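Local coordinates for protein AGR_C_1268p (PDB 2GHS) that probably hydrolyses sugar lactones, as a gluconolactonase-like beta-propeller of the SMP-30 (regucalcin) family that probably uses one bound divalent metal ion, at residues P207-A210 / R211-L214; T301-P304 / Q305-L308. All coordinates share one frame; numbering follows the deposited sequence.

Interaction 1. Residues P207-A210 / R211-L214; sequences PLDA and RTGL
Two backbone N-H groups grip the carbonyl oxygen of Asp209, closing a tight turn in the connection between the adjacent antiparallel strands 202-207 and 220-224 of the propeller. Gly213 N stands 2.8 Å from Asp209 O and almost in line with its C=O bond (174°), whereas Thr212 N, 3.2 Å from Asp209 O, comes from above the carbonyl plane. A beta turn is thus nested within an alpha turn, and the positive phi of Gly213 lets the chain double back. Asp209 N completes the ring by donating to Leu214 O at 2.9 Å, with a nearly straight N-H...O angle of 167°.

Two side chains add turns of their own. With Asp209 CG anti to the backbone N (chi1 -178°), OD1 swings over Arg211 N at 2.9 Å, an Asx turn whose donor lies above the carboxylate plane. The Arg211 guanidinium leads away, leaving no salt bridge with this carboxylate. Thr212 OG1 accepts from Leu214 N at 3.1 Å, an ST turn. Outside the loop, His165 NE2 and Trp148 NE1 bond to the carbonyls of Thr212 and Gly213. A water joins the two side chains, 2.8 Å from both Asp209 OD2 and Thr212 OG1.

Interaction 2. Residues T301-P304 / Q305-L308; sequences TANP and QHGL
Gln305 meets Asn303 first, through its backbone: Gln305 N donates to Asn303 OD1 at 2.9 Å, which defines an Asx turn just after helix 297-302 ends. The bond is bent, 140° at the hydrogen, and the donor sits above the plane of the acceptor amide instead of on a lone pair. Asn303 can offer OD1 here because its CG is anti to the backbone N (chi1 180°), which carries the amide forward beside its own carbonyl. The Gln305 side chain runs extended beyond CG and crosses that of Asn303 at about a right angle; one water links the two amides, 2.8 Å from Asn303 OD1 and 2.7 Å from Gln305 OE1.

His306 comes next and closes a type I beta turn, its N lying 3.2 Å from Asn303 O in a nearly straight bond. Its ring folds back under the same residue, so that CD2 approaches Asn303 O to 3.1 Å. Asn303 ND2 lies 3.8 Å above the ring plane of His306, over its centre, with amide and ring inclined by 38° and therefore not stacked in parallel. Pro269 O accepts from this same ND2, and together with the bonds at OD1 this should fix the rotation of the amide.

Gly307 has a positive phi that suits the third position of a type II turn, where a beta carbon would press on the preceding carbonyl. Leu308 closes that second turn with its N 3.2 Å from Gln305 O, and its CD1 touches Pro304 O at 3.7 Å.

Arg292 NE bonds to His306 O. The two successive turns thus carry the chain from helix 297-302 into strand 309-311, with Gln305 and Leu308 both resting on Val42 of strand 41-44.

Interaction 1 precedes interaction 2 along the chain, and the two lie on opposite sides of the chain's centre, 40 Å apart between centres and about 29 Å between nearest atoms. They share no sheet. Residues 207-214 form the end of strand 202-207 and the first part of the connection to strand 220-224, its neighbour in one antiparallel sheet; residues 301-308 lead from the short helix 297-302 into strand 309-311, which pairs with strands 41-44 and 285-290 and so brings early and late parts of the chain together. Both lie away from the predicted metal and substrate sites and from the bound potassium ion. Their geometry therefore bears on how separate parts of the propeller are connected.

Interaction 1. Residues P207-A210 / R211-L214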
loop_
_atom_site.group_PDB
_atom_site.type_symbol
_atom_site.label_atom_id
_atom_site.label_comp_id
_atom_site.label_asym_id
_atom_site.label_seq_id
_atom_site.Cartn_x
_atom_site.Cartn_y
_atom_site.Cartn_z
ATOM N N PRO A 207 12.237 14.173 -6.644
ATOM C CA PRO A 207 13.613 13.961 -6.239
ATOM C C PRO A 207 13.767 14.122 -4.741
ATOM O O PRO A 207 13.145 15.024 -4.156
ATOM C CB PRO A 207 14.370 15.049 -7.031
ATOM C CG PRO A 207 13.416 16.053 -7.328
ATOM C CD PRO A 207 12.061 15.433 -7.359
ATOM N N LEU A 208 14.488 13.171 -4.125
ATOM C CA LEU A 208 14.630 13.101 -2.680
ATOM C C LEU A 208 16.075 13.085 -2.274
ATOM O O LEU A 208 16.946 12.686 -3.036
ATOM C CB LEU A 208 14.020 11.793 -2.126
ATOM C CG LEU A 208 12.625 11.379 -2.569
ATOM C CD1 LEU A 208 12.197 10.093 -1.910
ATOM C CD2 LEU A 208 11.664 12.516 -2.279
ATOM N N ASP A 209 16.298 13.536 -1.041
ATOM C CA ASP A 209 17.515 13.281 -0.241
ATOM C C ASP A 209 17.421 11.857 0.278
ATOM O O ASP A 209 16.537 11.525 1.127
ATOM C CB ASP A 209 17.559 14.299 0.915
ATOM C CG ASP A 209 18.803 14.189 1.796
ATOM O OD1 ASP A 209 19.485 13.129 1.755
ATOM O OD2 ASP A 209 19.044 15.159 2.591
ATOM N N ALA A 210 18.275 10.983 -0.234
ATOM C CA ALA A 210 18.211 9.559 0.160
ATOM C C ALA A 210 18.448 9.350 1.646
ATOM O O ALA A 210 17.995 8.332 2.192
ATOM C CB ALA A 210 19.163 8.676 -0.655
ATOM N N ARG A 211 19.115 10.291 2.309
ATOM C CA ARG A 211 19.456 10.113 3.731
ATOM C C ARG A 211 18.271 10.413 4.678
ATOM O O ARG A 211 18.287 9.989 5.849
ATOM C CB ARG A 211 20.627 10.998 4.139
ATOM C CG ARG A 211 21.956 10.530 3.581
ATOM C CD ARG A 211 23.123 11.273 4.201
ATOM N NE ARG A 211 23.345 10.891 5.613
ATOM C CZ ARG A 211 24.042 11.615 6.498
ATOM N NH1 ARG A 211 24.568 12.788 6.157
ATOM N NH2 ARG A 211 24.193 11.182 7.746
ATOM N N THR A 212 17.287 11.160 4.187
ATOM C CA THR A 212 16.182 11.601 5.011
ATOM C C THR A 212 14.810 11.241 4.487
ATOM O O THR A 212 13.820 11.309 5.234
ATOM C CB THR A 212 16.166 13.147 5.171
ATOM O OG1 THR A 212 15.949 13.756 3.890
ATOM C CG2 THR A 212 17.485 13.650 5.735
ATOM N N GLY A 213 14.710 10.959 3.201
ATOM C CA GLY A 213 13.417 10.788 2.532
ATOM C C GLY A 213 12.618 12.048 2.306
ATOM O O GLY A 213 11.418 11.963 2.032
ATOM N N LEU A 214 13.252 13.217 2.452
ATOM C CA LEU A 214 12.584 14.516 2.209
ATOM C C LEU A 214 12.839 14.944 0.763
ATOM O O LEU A 214 13.968 14.792 0.246
ATOM C CB LEU A 214 13.110 15.596 3.130
ATOM C CG LEU A 214 12.786 15.443 4.603
ATOM C CD1 LEU A 214 13.662 16.412 5.425
ATOM C CD2 LEU A 214 11.309 15.699 4.817
HETATM O O HOH W 1 16.735 16.402 3.529
#

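Interaction 2. Residues T301-P304 / Q305-L308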
loop_
_atom_site.group_PDB
_atom_site.type_symbol
_atom_site.label_atom_id
_atom_site.label_comp_id
_atom_site.label_asym_id
_atom_site.label_seq_id
_atom_site.Cartn_x
_atom_site.Cartn_y
_atom_site.Cartn_z
ATOM N N THR A 301 -21.970 -12.124 -6.456
ATOM C CA THR A 301 -22.425 -13.424 -6.872
ATOM C C THR A 301 -21.783 -13.878 -8.175
ATOM O O THR A 301 -21.425 -15.040 -8.321
ATOM C CB THR A 301 -23.960 -13.398 -6.998
ATOM O OG1 THR A 301 -24.514 -12.870 -5.767
ATOM C CG2 THR A 301 -24.482 -14.786 -7.289
ATOM N N ALA A 302 -21.607 -12.946 -9.108
ATOM C CA ALA A 302 -20.990 -13.240 -10.408
ATOM C C ALA A 302 -19.490 -13.528 -10.307
ATOM O O ALA A 302 -18.932 -14.231 -11.146
ATOM C CB ALA A 302 -21.213 -12.071 -11.350
ATOM N N ASN A 303 -18.835 -12.947 -9.310
ATOM C CA ASN A 303 -17.401 -13.132 -9.109
ATOM C C ASN A 303 -17.096 -13.163 -7.614
ATOM O O ASN A 303 -16.784 -12.127 -7.004
ATOM C CB ASN A 303 -16.578 -12.021 -9.783
ATOM C CG ASN A 303 -15.082 -12.204 -9.572
ATOM O OD1 ASN A 303 -14.659 -13.185 -8.970
ATOM N ND2 ASN A 303 -14.283 -11.274 -10.084
ATOM N N PRO A 304 -17.175 -14.357 -7.020
ATOM C CA PRO A 304 -16.934 -14.482 -5.598
ATOM C C PRO A 304 -15.489 -14.220 -5.199
ATOM O O PRO A 304 -15.197 -14.123 -4.014
ATOM C CB PRO A 304 -17.300 -15.950 -5.321
ATOM C CG PRO A 304 -18.152 -16.337 -6.463
ATOM C CD PRO A 304 -17.519 -15.657 -7.610
ATOM N N GLN A 305 -14.587 -14.084 -6.169
ATOM C CA GLN A 305 -13.211 -13.782 -5.822
ATOM C C GLN A 305 -12.926 -12.302 -5.574
ATOM O O GLN A 305 -11.806 -11.943 -5.210
ATOM C CB GLN A 305 -12.257 -14.363 -6.847
ATOM C CG GLN A 305 -12.378 -15.881 -6.949
ATOM C CD GLN A 305 -11.247 -16.461 -7.749
ATOM O OE1 GLN A 305 -11.265 -16.395 -8.971
ATOM N NE2 GLN A 305 -10.265 -17.043 -7.075
ATOM N N HIS A 306 -13.930 -11.441 -5.713
ATOM C CA HIS A 306 -13.755 -10.049 -5.309
ATOM C C HIS A 306 -13.346 -10.033 -3.860
ATOM O O HIS A 306 -13.987 -10.676 -3.028
ATOM C CB HIS A 306 -15.058 -9.255 -5.404
ATOM C CG HIS A 306 -15.470 -8.860 -6.795
ATOM N ND1 HIS A 306 -14.677 -8.081 -7.615
ATOM C CD2 HIS A 306 -16.620 -9.071 -7.472
ATOM C CE1 HIS A 306 -15.329 -7.836 -8.733
ATOM N NE2 HIS A 306 -16.499 -8.443 -8.686
ATOM N N GLY A 307 -12.322 -9.267 -3.544
ATOM C CA GLY A 307 -11.905 -9.062 -2.145
ATOM C C GLY A 307 -10.869 -10.035 -1.597
ATOM O O GLY A 307 -10.297 -9.813 -0.519
ATOM N N LEU A 308 -10.590 -11.091 -2.352
ATOM C CA LEU A 308 -9.602 -12.071 -1.934
ATOM C C LEU A 308 -8.184 -11.510 -2.096
ATOM O O LEU A 308 -7.959 -10.491 -2.732
ATOM C CB LEU A 308 -9.794 -13.367 -2.752
ATOM C CG LEU A 308 -10.855 -14.342 -2.257
ATOM C CD1 LEU A 308 -12.146 -13.662 -1.898
ATOM C CD2 LEU A 308 -11.061 -15.555 -3.244
HETATM O O HOH W 2 -13.363 -15.291 -10.195
#